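Local coordinates for protein beta 1-3 glucanase (PDB 5H4E) that probably hydrolyses beta-1,3-glucan chains, as a bacterial glucanase domain of glycoside hydrolase family 64, at residues Ser235-His240 and His310-Pro315; Ser228-Val233 and His274-Thr279; Ile164-Asn169 and Leu361-Pro366; Val9-Lys14 and Ala87-Ile92; Tyr101-Tyr106 and Thr132-Glu137. All coordinates share one frame; numbering follows the deposited sequence.

Contact 1 of 5, residues Ser235-His240 and His310-Pro315; sequences SYYATH and HVMLDP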
# COMPACT_ATOMS: atom_id res chain seq x y z
N SER A 235 -19.13 -17.27 -15.08
CA SER A 235 -20.06 -17.96 -15.98
C SER A 235 -19.45 -18.09 -17.37
O SER A 235 -19.48 -19.16 -17.99
CB SER A 235 -21.39 -17.21 -16.03
OG SER A 235 -22.31 -17.79 -16.94
N TYR A 236 -18.86 -16.99 -17.85
CA TYR A 236 -18.22 -16.96 -19.15
C TYR A 236 -17.08 -17.98 -19.25
O TYR A 236 -17.04 -18.76 -20.19
CB TYR A 236 -17.69 -15.54 -19.43
CG TYR A 236 -17.12 -15.39 -20.82
CD1 TYR A 236 -17.96 -15.21 -21.92
CD2 TYR A 236 -15.74 -15.45 -21.04
CE1 TYR A 236 -17.44 -15.08 -23.21
CE2 TYR A 236 -15.21 -15.32 -22.33
CZ TYR A 236 -16.07 -15.14 -23.40
OH TYR A 236 -15.54 -15.02 -24.67
N TYR A 237 -16.18 -17.99 -18.26
CA TYR A 237 -14.98 -18.81 -18.31
C TYR A 237 -15.24 -20.26 -17.90
O TYR A 237 -14.32 -21.07 -17.84
CB TYR A 237 -13.86 -18.18 -17.46
CG TYR A 237 -13.17 -17.02 -18.16
CD1 TYR A 237 -12.67 -17.16 -19.45
CD2 TYR A 237 -13.09 -15.76 -17.57
CE1 TYR A 237 -12.07 -16.11 -20.12
CE2 TYR A 237 -12.48 -14.69 -18.23
CZ TYR A 237 -11.97 -14.88 -19.50
OH TYR A 237 -11.38 -13.84 -20.19
N ALA A 238 -16.50 -20.60 -17.63
CA ALA A 238 -16.87 -22.00 -17.49
C ALA A 238 -16.73 -22.72 -18.83
O ALA A 238 -16.41 -23.91 -18.88
CB ALA A 238 -18.28 -22.14 -16.96
N THR A 239 -16.95 -22.00 -19.92
CA THR A 239 -16.89 -22.61 -21.24
C THR A 239 -15.94 -21.91 -22.21
O THR A 239 -15.84 -22.30 -23.38
CB THR A 239 -18.29 -22.65 -21.87
OG1 THR A 239 -18.84 -21.33 -21.90
CG2 THR A 239 -19.20 -23.54 -21.05
N HIS A 240 -15.24 -20.88 -21.75
CA HIS A 240 -14.19 -20.25 -22.54
C HIS A 240 -12.88 -20.30 -21.77
O HIS A 240 -12.88 -20.44 -20.55
CB HIS A 240 -14.55 -18.80 -22.90
CG HIS A 240 -15.82 -18.67 -23.67
ND1 HIS A 240 -17.06 -18.68 -23.07
CD2 HIS A 240 -16.06 -18.56 -25.00
CE1 HIS A 240 -18.00 -18.57 -23.99
NE2 HIS A 240 -17.42 -18.49 -25.17
N HIS A 310 -11.25 -4.01 -14.53
CA HIS A 310 -12.34 -4.46 -15.41
C HIS A 310 -11.81 -4.88 -16.79
O HIS A 310 -12.22 -4.34 -17.81
CB HIS A 310 -13.42 -3.37 -15.55
CG HIS A 310 -14.72 -3.86 -16.11
ND1 HIS A 310 -15.89 -3.90 -15.37
CD2 HIS A 310 -15.05 -4.32 -17.35
CE1 HIS A 310 -16.87 -4.36 -16.12
NE2 HIS A 310 -16.40 -4.62 -17.33
N VAL A 311 -10.92 -5.86 -16.82
CA VAL A 311 -10.41 -6.40 -18.07
C VAL A 311 -10.32 -7.93 -18.04
O VAL A 311 -9.58 -8.53 -18.83
CB VAL A 311 -9.01 -5.83 -18.43
CG1 VAL A 311 -9.12 -4.40 -18.97
CG2 VAL A 311 -8.05 -5.91 -17.23
N MET A 312 -11.08 -8.55 -17.13
CA MET A 312 -11.07 -10.01 -16.99
C MET A 312 -11.44 -10.71 -18.31
O MET A 312 -10.99 -11.83 -18.57
CB MET A 312 -12.01 -10.45 -15.86
CG MET A 312 -11.30 -10.54 -14.49
SD MET A 312 -9.95 -11.74 -14.48
CE MET A 312 -10.84 -13.31 -14.42
N LEU A 313 -12.23 -10.05 -19.14
CA LEU A 313 -12.62 -10.63 -20.43
C LEU A 313 -11.69 -10.26 -21.58
O LEU A 313 -11.96 -10.60 -22.73
CB LEU A 313 -14.05 -10.22 -20.77
CG LEU A 313 -15.08 -10.67 -19.73
CD1 LEU A 313 -16.45 -10.10 -19.99
CD2 LEU A 313 -15.14 -12.19 -19.65
N ASP A 314 -10.59 -9.57 -21.28
CA ASP A 314 -9.64 -9.16 -22.33
C ASP A 314 -8.20 -9.39 -21.89
O ASP A 314 -7.44 -8.42 -21.75
CB ASP A 314 -9.86 -7.68 -22.70
CG ASP A 314 -9.09 -7.25 -23.95
OD1 ASP A 314 -8.62 -8.12 -24.72
OD2 ASP A 314 -8.99 -6.03 -24.18
N PRO A 315 -7.82 -10.65 -21.67
CA PRO A 315 -6.45 -10.96 -21.19
C PRO A 315 -5.32 -10.46 -22.11
O PRO A 315 -4.25 -10.15 -21.60
CB PRO A 315 -6.44 -12.49 -21.12
CG PRO A 315 -7.53 -12.93 -22.05
CD PRO A 315 -8.60 -11.88 -21.89

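Contact 2 of 5, residues Ser228-Val233 and His274-Thr279; sequences SYINDV and HGKPST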
# COMPACT_ATOMS: atom_id res chain seq x y z
N SER A 228 -22.09 -8.81 -9.73
CA SER A 228 -22.64 -9.21 -11.02
C SER A 228 -21.53 -9.45 -12.04
O SER A 228 -21.61 -10.39 -12.84
CB SER A 228 -23.62 -8.16 -11.54
OG SER A 228 -24.04 -8.54 -12.85
N TYR A 229 -20.49 -8.62 -12.00
CA TYR A 229 -19.37 -8.73 -12.93
C TYR A 229 -18.62 -10.02 -12.64
O TYR A 229 -18.31 -10.78 -13.55
CB TYR A 229 -18.45 -7.50 -12.83
CG TYR A 229 -17.19 -7.50 -13.69
CD1 TYR A 229 -17.23 -7.81 -15.05
CD2 TYR A 229 -15.96 -7.13 -13.15
CE1 TYR A 229 -16.08 -7.78 -15.84
CE2 TYR A 229 -14.80 -7.10 -13.93
CZ TYR A 229 -14.87 -7.42 -15.28
OH TYR A 229 -13.74 -7.41 -16.07
N ILE A 230 -18.37 -10.28 -11.36
CA ILE A 230 -17.74 -11.53 -10.95
C ILE A 230 -18.53 -12.73 -11.45
O ILE A 230 -17.96 -13.66 -12.02
CB ILE A 230 -17.58 -11.60 -9.40
CG1 ILE A 230 -16.48 -10.65 -8.94
CG2 ILE A 230 -17.24 -13.01 -8.96
CD1 ILE A 230 -16.59 -10.28 -7.49
N ASN A 231 -19.85 -12.68 -11.27
CA ASN A 231 -20.75 -13.73 -11.74
C ASN A 231 -20.64 -13.94 -13.25
O ASN A 231 -20.51 -15.08 -13.70
CB ASN A 231 -22.20 -13.41 -11.35
CG ASN A 231 -22.47 -13.63 -9.86
OD1 ASN A 231 -21.83 -14.46 -9.23
ND2 ASN A 231 -23.43 -12.89 -9.31
N ASP A 232 -20.68 -12.84 -14.01
CA ASP A 232 -20.61 -12.92 -15.48
C ASP A 232 -19.31 -13.57 -15.90
O ASP A 232 -19.29 -14.44 -16.78
CB ASP A 232 -20.70 -11.52 -16.12
CG ASP A 232 -22.08 -10.93 -16.02
OD1 ASP A 232 -23.04 -11.68 -15.76
OD2 ASP A 232 -22.21 -9.70 -16.22
N VAL A 233 -18.22 -13.13 -15.27
CA VAL A 233 -16.88 -13.61 -15.61
C VAL A 233 -16.71 -15.09 -15.30
O VAL A 233 -16.20 -15.86 -16.13
CB VAL A 233 -15.79 -12.77 -14.88
CG1 VAL A 233 -14.43 -13.47 -14.94
CG2 VAL A 233 -15.71 -11.38 -15.49
N HIS A 274 -9.21 -21.18 -5.41
CA HIS A 274 -10.28 -21.92 -4.75
C HIS A 274 -11.48 -21.06 -4.40
O HIS A 274 -11.50 -20.38 -3.38
CB HIS A 274 -9.73 -22.60 -3.50
CG HIS A 274 -8.65 -23.60 -3.79
ND1 HIS A 274 -8.93 -24.89 -4.17
CD2 HIS A 274 -7.31 -23.48 -3.81
CE1 HIS A 274 -7.79 -25.54 -4.39
NE2 HIS A 274 -6.79 -24.70 -4.18
N GLY A 275 -12.49 -21.09 -5.26
CA GLY A 275 -13.71 -20.36 -5.01
C GLY A 275 -13.93 -19.16 -5.92
O GLY A 275 -13.08 -18.82 -6.76
N LYS A 276 -15.08 -18.53 -5.73
CA LYS A 276 -15.45 -17.33 -6.46
C LYS A 276 -15.34 -16.13 -5.51
O LYS A 276 -15.91 -16.15 -4.41
CB LYS A 276 -16.87 -17.46 -7.01
CG LYS A 276 -17.40 -16.21 -7.65
CD LYS A 276 -18.71 -16.45 -8.38
CE LYS A 276 -19.84 -16.74 -7.42
NZ LYS A 276 -21.10 -16.98 -8.18
N PRO A 277 -14.61 -15.08 -5.93
CA PRO A 277 -14.31 -13.98 -5.00
C PRO A 277 -15.51 -13.11 -4.63
O PRO A 277 -16.44 -12.95 -5.42
CB PRO A 277 -13.27 -13.15 -5.77
CG PRO A 277 -13.54 -13.44 -7.21
CD PRO A 277 -14.01 -14.87 -7.26
N SER A 278 -15.49 -12.56 -3.42
CA SER A 278 -16.42 -11.52 -3.04
C SER A 278 -15.93 -10.18 -3.57
O SER A 278 -14.80 -10.07 -4.07
CB SER A 278 -16.55 -11.44 -1.52
OG SER A 278 -15.29 -11.11 -0.95
N THR A 279 -16.78 -9.17 -3.44
CA THR A 279 -16.39 -7.80 -3.75
C THR A 279 -15.21 -7.37 -2.87
O THR A 279 -14.30 -6.69 -3.34
CB THR A 279 -17.61 -6.85 -3.58
OG1 THR A 279 -18.45 -6.96 -4.74
CG2 THR A 279 -17.19 -5.39 -3.43

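Contact 3 of 5, residues Ile164-Asn169 and Leu361-Pro366; sequences IQLVGN and LHVADP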
# COMPACT_ATOMS: atom_id res chain seq x y z
N ILE A 164 8.21 10.00 -4.05
CA ILE A 164 9.52 9.57 -3.62
C ILE A 164 10.45 9.58 -4.83
O ILE A 164 10.08 9.14 -5.92
CB ILE A 164 9.47 8.15 -2.98
CG1 ILE A 164 8.52 8.16 -1.77
CG2 ILE A 164 10.89 7.65 -2.62
CD1 ILE A 164 8.21 6.76 -1.23
N GLN A 165 11.65 10.12 -4.62
CA GLN A 165 12.71 10.02 -5.62
C GLN A 165 13.75 9.02 -5.16
O GLN A 165 14.37 9.21 -4.12
CB GLN A 165 13.37 11.37 -5.86
CG GLN A 165 14.61 11.30 -6.78
CD GLN A 165 15.37 12.62 -6.83
OE1 GLN A 165 15.15 13.51 -6.01
NE2 GLN A 165 16.27 12.75 -7.80
N LEU A 166 13.96 7.95 -5.92
CA LEU A 166 14.97 6.97 -5.56
C LEU A 166 16.16 7.13 -6.47
O LEU A 166 16.02 7.17 -7.71
CB LEU A 166 14.42 5.53 -5.65
CG LEU A 166 15.48 4.43 -5.42
CD1 LEU A 166 16.08 4.53 -4.01
CD2 LEU A 166 14.91 3.02 -5.67
N VAL A 167 17.34 7.23 -5.87
CA VAL A 167 18.57 7.46 -6.60
C VAL A 167 19.55 6.32 -6.35
O VAL A 167 19.91 6.04 -5.20
CB VAL A 167 19.23 8.81 -6.19
CG1 VAL A 167 20.56 9.01 -6.94
CG2 VAL A 167 18.27 9.97 -6.43
N GLY A 168 19.96 5.66 -7.43
CA GLY A 168 20.90 4.57 -7.31
C GLY A 168 22.34 5.05 -7.33
O GLY A 168 22.61 6.21 -7.63
N ASN A 169 23.26 4.15 -7.00
CA ASN A 169 24.69 4.47 -7.04
C ASN A 169 25.27 4.60 -8.44
O ASN A 169 26.37 5.13 -8.61
CB ASN A 169 25.48 3.40 -6.28
CG ASN A 169 25.50 3.65 -4.79
OD1 ASN A 169 25.86 4.73 -4.34
ND2 ASN A 169 25.12 2.64 -4.01
N LEU A 361 9.42 1.89 -6.76
CA LEU A 361 10.77 2.19 -7.22
C LEU A 361 11.69 1.05 -6.79
O LEU A 361 11.55 0.52 -5.69
CB LEU A 361 11.27 3.52 -6.64
CG LEU A 361 10.46 4.77 -6.98
CD1 LEU A 361 10.48 5.75 -5.82
CD2 LEU A 361 11.01 5.42 -8.22
N HIS A 362 12.63 0.68 -7.65
CA HIS A 362 13.52 -0.44 -7.35
C HIS A 362 14.87 -0.28 -8.03
O HIS A 362 14.94 0.09 -9.20
CB HIS A 362 12.88 -1.76 -7.78
CG HIS A 362 13.84 -2.90 -7.87
ND1 HIS A 362 14.50 -3.41 -6.77
CD2 HIS A 362 14.24 -3.64 -8.93
CE1 HIS A 362 15.27 -4.41 -7.15
NE2 HIS A 362 15.13 -4.58 -8.46
N VAL A 363 15.94 -0.57 -7.29
CA VAL A 363 17.28 -0.64 -7.88
C VAL A 363 18.19 -1.53 -7.04
O VAL A 363 18.05 -1.61 -5.81
CB VAL A 363 17.92 0.77 -8.04
CG1 VAL A 363 18.36 1.30 -6.69
CG2 VAL A 363 19.10 0.72 -9.02
N ALA A 364 19.12 -2.20 -7.71
CA ALA A 364 19.99 -3.16 -7.05
C ALA A 364 20.91 -2.47 -6.05
O ALA A 364 21.24 -3.02 -5.00
CB ALA A 364 20.83 -3.91 -8.08
N ASP A 365 21.35 -1.26 -6.42
CA ASP A 365 22.41 -0.56 -5.70
C ASP A 365 21.98 0.83 -5.23
O ASP A 365 22.46 1.83 -5.73
CB ASP A 365 23.66 -0.46 -6.58
CG ASP A 365 23.41 0.27 -7.91
OD1 ASP A 365 22.24 0.29 -8.39
OD2 ASP A 365 24.38 0.82 -8.48
N PRO A 366 21.07 0.88 -4.26
CA PRO A 366 20.49 2.16 -3.82
C PRO A 366 21.51 3.05 -3.11
O PRO A 366 22.35 2.54 -2.37
CB PRO A 366 19.39 1.71 -2.84
CG PRO A 366 19.89 0.42 -2.30
CD PRO A 366 20.59 -0.25 -3.45

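Contact 4 of 5, residues Val9-Lys14 and Ala87-Ile92; sequences VTLQVK and AYIPKI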
# COMPACT_ATOMS: atom_id res chain seq x y z
N VAL A 9 21.54 3.17 3.40
CA VAL A 9 20.80 4.03 2.48
C VAL A 9 20.20 5.17 3.30
O VAL A 9 19.73 4.97 4.42
CB VAL A 9 19.67 3.28 1.73
CG1 VAL A 9 18.77 4.25 0.97
CG2 VAL A 9 20.26 2.23 0.78
N THR A 10 20.25 6.38 2.77
CA THR A 10 19.64 7.50 3.46
C THR A 10 18.27 7.80 2.86
O THR A 10 18.11 7.84 1.64
CB THR A 10 20.54 8.76 3.39
OG1 THR A 10 21.81 8.46 3.98
CG2 THR A 10 19.90 9.94 4.13
N LEU A 11 17.30 8.01 3.74
CA LEU A 11 15.97 8.47 3.36
C LEU A 11 15.78 9.91 3.84
O LEU A 11 15.69 10.17 5.04
CB LEU A 11 14.91 7.55 3.95
CG LEU A 11 15.14 6.06 3.68
CD1 LEU A 11 14.11 5.24 4.42
CD2 LEU A 11 15.10 5.74 2.18
N GLN A 12 15.75 10.86 2.91
CA GLN A 12 15.69 12.28 3.26
C GLN A 12 14.26 12.78 3.18
O GLN A 12 13.64 12.70 2.13
CB GLN A 12 16.58 13.09 2.32
CG GLN A 12 16.47 14.61 2.49
CD GLN A 12 17.15 15.08 3.76
OE1 GLN A 12 18.36 14.88 3.94
NE2 GLN A 12 16.38 15.67 4.66
N VAL A 13 13.72 13.31 4.29
CA VAL A 13 12.40 13.94 4.23
C VAL A 13 12.55 15.35 3.68
O VAL A 13 13.42 16.11 4.13
CB VAL A 13 11.69 13.98 5.61
CG1 VAL A 13 10.29 14.61 5.47
CG2 VAL A 13 11.56 12.58 6.21
N LYS A 14 11.74 15.69 2.68
CA LYS A 14 11.70 17.05 2.15
C LYS A 14 10.32 17.69 2.36
O LYS A 14 9.30 17.16 1.92
CB LYS A 14 12.07 17.06 0.67
CG LYS A 14 12.10 18.44 0.05
CD LYS A 14 13.35 19.21 0.45
CE LYS A 14 13.33 20.60 -0.18
NZ LYS A 14 12.84 20.54 -1.59
N ALA A 87 16.68 9.78 7.64
CA ALA A 87 16.90 8.51 8.30
C ALA A 87 17.97 7.69 7.57
O ALA A 87 18.10 7.79 6.34
CB ALA A 87 15.60 7.73 8.36
N TYR A 88 18.75 6.92 8.32
CA TYR A 88 19.60 5.89 7.72
C TYR A 88 18.92 4.55 7.86
O TYR A 88 18.40 4.25 8.92
CB TYR A 88 20.97 5.81 8.41
CG TYR A 88 21.78 7.08 8.39
CD1 TYR A 88 22.39 7.52 7.22
CD2 TYR A 88 21.98 7.82 9.56
CE1 TYR A 88 23.16 8.66 7.20
CE2 TYR A 88 22.75 8.97 9.55
CZ TYR A 88 23.34 9.38 8.36
OH TYR A 88 24.10 10.52 8.32
N ILE A 89 18.91 3.73 6.80
CA ILE A 89 18.49 2.34 6.97
C ILE A 89 19.58 1.38 6.53
O ILE A 89 20.33 1.66 5.58
CB ILE A 89 17.18 1.98 6.19
CG1 ILE A 89 17.31 2.30 4.71
CG2 ILE A 89 15.98 2.70 6.78
CD1 ILE A 89 16.30 1.56 3.85
N PRO A 90 19.70 0.25 7.25
CA PRO A 90 20.50 -0.90 6.84
C PRO A 90 19.58 -1.83 6.08
O PRO A 90 18.43 -1.45 5.86
CB PRO A 90 20.95 -1.50 8.16
CG PRO A 90 19.73 -1.32 9.02
CD PRO A 90 19.09 0.01 8.58
N LYS A 91 20.06 -3.01 5.68
CA LYS A 91 19.17 -4.04 5.13
C LYS A 91 17.99 -4.21 6.10
O LYS A 91 18.18 -4.17 7.32
CB LYS A 91 19.90 -5.37 4.94
CG LYS A 91 21.05 -5.33 3.94
CD LYS A 91 20.55 -5.25 2.53
CE LYS A 91 21.72 -5.39 1.53
NZ LYS A 91 22.46 -6.67 1.71
N ILE A 92 16.78 -4.34 5.55
CA ILE A 92 15.58 -4.37 6.38
C ILE A 92 14.41 -4.88 5.56
O ILE A 92 14.37 -4.70 4.34
CB ILE A 92 15.26 -2.95 6.97
CG1 ILE A 92 14.18 -3.02 8.05
CG2 ILE A 92 14.87 -1.98 5.85
CD1 ILE A 92 13.98 -1.69 8.79

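Contact 5 of 5, residues Tyr101-Tyr106 and Thr132-Glu137; sequences YGKPLY and TGIMFE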
# COMPACT_ATOMS: atom_id res chain seq x y z
N TYR A 101 1.93 14.82 10.28
CA TYR A 101 1.96 16.27 10.40
C TYR A 101 1.32 16.68 11.73
O TYR A 101 0.32 16.08 12.15
CB TYR A 101 1.19 16.91 9.23
CG TYR A 101 1.80 16.79 7.85
CD1 TYR A 101 3.15 16.48 7.66
CD2 TYR A 101 1.02 17.05 6.72
CE1 TYR A 101 3.69 16.41 6.37
CE2 TYR A 101 1.54 16.98 5.45
CZ TYR A 101 2.87 16.67 5.28
OH TYR A 101 3.35 16.61 3.98
N GLY A 102 1.87 17.70 12.39
CA GLY A 102 1.24 18.27 13.57
C GLY A 102 1.53 17.55 14.87
O GLY A 102 1.82 18.17 15.89
N LYS A 103 1.44 16.22 14.84
CA LYS A 103 1.77 15.41 16.00
C LYS A 103 2.19 14.03 15.53
O LYS A 103 1.88 13.64 14.40
CB LYS A 103 0.57 15.31 16.97
CG LYS A 103 -0.71 14.87 16.30
CD LYS A 103 -1.62 14.11 17.27
CE LYS A 103 -2.25 15.00 18.31
NZ LYS A 103 -3.09 14.22 19.28
N PRO A 104 2.93 13.29 16.37
CA PRO A 104 3.30 11.94 15.97
C PRO A 104 2.11 11.00 16.06
O PRO A 104 1.11 11.30 16.70
CB PRO A 104 4.38 11.56 17.00
CG PRO A 104 4.00 12.35 18.20
CD PRO A 104 3.52 13.67 17.67
N LEU A 105 2.24 9.85 15.42
CA LEU A 105 1.21 8.82 15.49
C LEU A 105 1.30 8.11 16.83
O LEU A 105 2.35 8.12 17.49
CB LEU A 105 1.35 7.83 14.34
CG LEU A 105 1.17 8.46 12.95
CD1 LEU A 105 1.32 7.42 11.87
CD2 LEU A 105 -0.21 9.08 12.91
N TYR A 106 0.19 7.51 17.25
CA TYR A 106 0.17 6.68 18.45
C TYR A 106 0.27 5.21 18.09
O TYR A 106 -0.72 4.60 17.66
CB TYR A 106 -1.11 6.92 19.26
CG TYR A 106 -1.34 8.33 19.71
CD1 TYR A 106 -0.79 8.81 20.90
CD2 TYR A 106 -2.14 9.19 18.97
CE1 TYR A 106 -1.01 10.10 21.32
CE2 TYR A 106 -2.37 10.49 19.38
CZ TYR A 106 -1.81 10.94 20.56
OH TYR A 106 -2.05 12.23 20.96
N THR A 132 -7.23 8.74 14.81
CA THR A 132 -8.31 9.33 14.01
C THR A 132 -8.07 10.82 13.76
O THR A 132 -7.76 11.58 14.68
CB THR A 132 -9.69 9.14 14.68
OG1 THR A 132 -9.64 9.59 16.03
CG2 THR A 132 -10.08 7.68 14.66
N GLY A 133 -8.17 11.24 12.51
CA GLY A 133 -8.01 12.64 12.18
C GLY A 133 -6.59 13.14 11.95
O GLY A 133 -6.42 14.28 11.49
N ILE A 134 -5.58 12.35 12.28
CA ILE A 134 -4.20 12.83 12.13
C ILE A 134 -3.73 12.75 10.67
O ILE A 134 -4.01 11.76 9.97
CB ILE A 134 -3.22 12.04 13.02
CG1 ILE A 134 -3.65 12.13 14.49
CG2 ILE A 134 -1.81 12.57 12.85
CD1 ILE A 134 -2.79 11.29 15.42
N MET A 135 -3.08 13.80 10.20
CA MET A 135 -2.51 13.82 8.85
C MET A 135 -1.28 12.94 8.83
O MET A 135 -0.29 13.23 9.51
CB MET A 135 -2.14 15.24 8.42
CG MET A 135 -3.29 16.26 8.49
SD MET A 135 -4.63 15.95 7.31
CE MET A 135 -5.77 15.05 8.35
N PHE A 136 -1.35 11.84 8.09
CA PHE A 136 -0.18 10.97 7.97
C PHE A 136 -0.22 10.17 6.67
O PHE A 136 -1.30 9.94 6.11
CB PHE A 136 -0.08 10.01 9.16
CG PHE A 136 -1.11 8.90 9.16
CD1 PHE A 136 -0.86 7.70 8.52
CD2 PHE A 136 -2.33 9.07 9.81
CE1 PHE A 136 -1.81 6.69 8.50
CE2 PHE A 136 -3.28 8.06 9.81
CZ PHE A 136 -3.02 6.87 9.15
N GLU A 137 0.96 9.77 6.22
CA GLU A 137 1.13 8.77 5.16
C GLU A 137 2.26 7.85 5.61
O GLU A 137 2.92 8.13 6.63
CB GLU A 137 1.47 9.42 3.81
CG GLU A 137 0.44 10.43 3.33
CD GLU A 137 -0.80 9.78 2.71
OE1 GLU A 137 -0.99 8.55 2.83
OE2 GLU A 137 -1.58 10.52 2.09
O HOH W 1 -2.39 16.04 11.94

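Contact 1 of 5, residues Ser235-His240 and His310-Pro315
Leu313 supplies the bump in this contact and two consecutive tyrosines supply the hollow. Its CD2 methyl enters the angle between the rings, 3.6 Å from Tyr236 CD2 and 3.9 Å from Tyr237 CE2, meeting both obliquely. The hollow exists because the two side chains leave the end of helix 227-236 differently: Tyr236 has CG opposite its backbone N (chi1 -175°), whereas Tyr237 has CG opposite its carbonyl carbon (chi1 -78°). The rings also touch each other, with Tyr236 CD2 lying over the rim of one face of Tyr237. The imidazole of His240 lies over the centre of one face of Tyr236, its ND1 bonded to Tyr236 O.

Tyr237 reaches deeper, into the type I turn Val311-Asp314 that follows helix 294-309. Its hydroxyl OH donates to Met312 O at 2.6 Å, in the carbonyl plane and on a lone pair, while the CD methylene of Pro315 lies 3.8 Å from the same OH. Met312 CE comes within 4.4 Å of Tyr237 CE2, and Leu242 of strand 242-246 packs against Tyr237, Met312 and Pro315. The contact thus joins two helix ends through a largely apolar fit with a single strong polar link; the short bond from a buried phenol satisfies the turn carbonyl and probably fixes how far the ring can tilt.

Contact 2 of 5, residues Ser228-Val233 and His274-Thr279
Ile230 lays its CG2 methyl over the aliphatic stem of Lys276, in a helix-to-loop packing where one face of helix 227-236 rests on the connection from strand 271-273 to helix 279-284. The fit is tight: Ile230 CG2 is 3.5 Å from Lys276 CG, closer than carbons usually come, and the two side chains meet at a slant. The same methyl borders the pyrrolidine ring of Pro277, 4.1 Å from its CD. The other branch of the isoleucine, running through CG1, turns along the loop and brings CD1 to 3.4 Å from Pro277 O. Phe307 of helix 294-309 also packs on Ile230, while Ile288 and Phe289 pack on Pro277, so this buried patch ties the helix to its neighbours.

At the solvent-facing rim the chemistry changes. Lys276 starts out extended and bends at chi3 (69°). It touches consecutive helix residues, Ile230 with CG and CD and Asn231 with its end; the lysine and asparagine side chains cross at about a right angle. Ser278 is the N-cap of helix 279-284, and Thr279 OG1 reaches back to Asp227, the first residue of helix 227-236. The clasp is Lys276 NZ to Asn231 OD1, 2.8 Å, with the donor tilted 21° from the carbonyl plane.

Contact 3 of 5, residues Ile164-Asn169 and Leu361-Pro366
Leu166 and Leu361 slide past each other in opposite directions, with the CD2 methyl of Leu166 3.8 Å from Leu361 CB. Leu166 sends CG opposite its backbone N (chi1 174°), which carries CD2 along the facing strand as far as Val363 CG1, at 4.0 Å. Leu361 leans the other way and crosses Ile164 obliquely, its CD1 methyl 3.7 Å from Ile164 CG2. Ile150 of strand 147-151 and Tyr172 help close this apolar layer.

Beyond Val363 the chain turns back, and the contact changes from side chains to backbone. Gly168 pairs with Pro366 as an antiparallel non-hydrogen-bonded pair, and next to it Asn169 N donates to Asp365 O at 2.8 Å, nearly along the C=O axis. Asp365 directs its carboxylate to Ser170 OG. The short strands 164-168 and 361-363 run only 7° from parallel, 7.8 Å apart at closest, in different sheets: this is face-to-face packing as in a beta sandwich, with residues 364-365 leading from one layer to the other.

Contact 4 of 5, residues Val9-Lys14 and Ala87-Ile92
Ile89 packs beside Val9 and Leu11 on one face of an antiparallel strand pair, at the edge of the five-stranded mixed sheet. From its CB the side chain divides. The CG1 branch sits between the backbone N and the carbonyl carbon (chi1 55°), which presses CG1 against the opposite strand, 3.6 Å from Val9 O and 3.9 Å from Val9 CB; at its tip, CD1 lies 4.3 Å from both Val9 CB and Leu11 CD1. The CG2 branch touches Leu11 CD1 at 3.9 Å, the two side chains crossing at about a right angle. Ile30 of strand 26-33 packs on Ile89, Leu11 and Ala87 alike, so this face is buried against the second sheet.

On the opposite face Thr10 and Tyr88 form a non-hydrogen-bonded pair, lying side by side and pointing the same way. Thr10 OG1 stands 3.4 Å from Tyr88 CD1, obliquely to the ring, and has its own hydrogen bond to Pro3 O. Lys5 adds a cation-pi contact to Tyr88.

Two hydrogen-bonded pairs flank that central one, Val9 with Ile89 and Leu11 with Ala87, each closed by two backbone bonds. The shortest rung is Leu11 N to Ala87 O, 2.7 Å, with an N-H...O angle of 167°.

Contact 5 of 5, residues Tyr101-Tyr106 and Thr132-Glu137
Tyr101 N donates to Met135 O at 2.8 Å, and a water bridges the other two backbone atoms of the same pair, giving a hydrogen to Tyr101 O at 2.7 Å and accepting one from Met135 N. The direct bond is fairly straight (164°); the water takes the place of a second bond. The CB atoms of Tyr101 and Met135 meet at 3.8 Å, while the tyrosine hydroxyl runs on to Gly374 O.

The CD1 tip of Ile134 lies 3.6 Å from Lys103 CD and also approaches the Tyr106 ring, while CG2, on the other branch, meets Leu105 CD2 at 3.8 Å. Lys103 bends at chi3 (72°) and bonds through NZ to Tyr106 OH at the ring edge, which ties together the two side chains that Ile134 CD1 touches. Leu105 crosses Phe136 at about a right angle, both its methyls against the phenyl ring, with CD2 3.8 Å from Phe136 CD2.

The contact lies where two neighbours of the eight-stranded antiparallel sheet separate: strand 95-101 ends at Tyr101, and residues 134-135 lead into strand 136-144 beside it. Strands 26-33 and 63-67 supply Ile26, Tyr27 and Leu63 to the surrounding packing.

The five contacts fall into two groups in space. Contacts 1 and 2 share helix 227-236, their centres 11 Å apart, and Tyr229 connects them: its OH probably hydrogen-bonds Met312 N at 3.1 Å, and its ring stacks on His310. Contacts 3 and 4, also with centres 11 Å apart, meet where Pro366 CG packs on Val9 CG2 at 3.6 Å. Contact 5 touches neither of these two, its centre 27 Å from that of contact 3 and 21 Å from that of contact 4. The centres of contacts 2 and 4 are 42 Å apart, on opposite sides of the chain's centre.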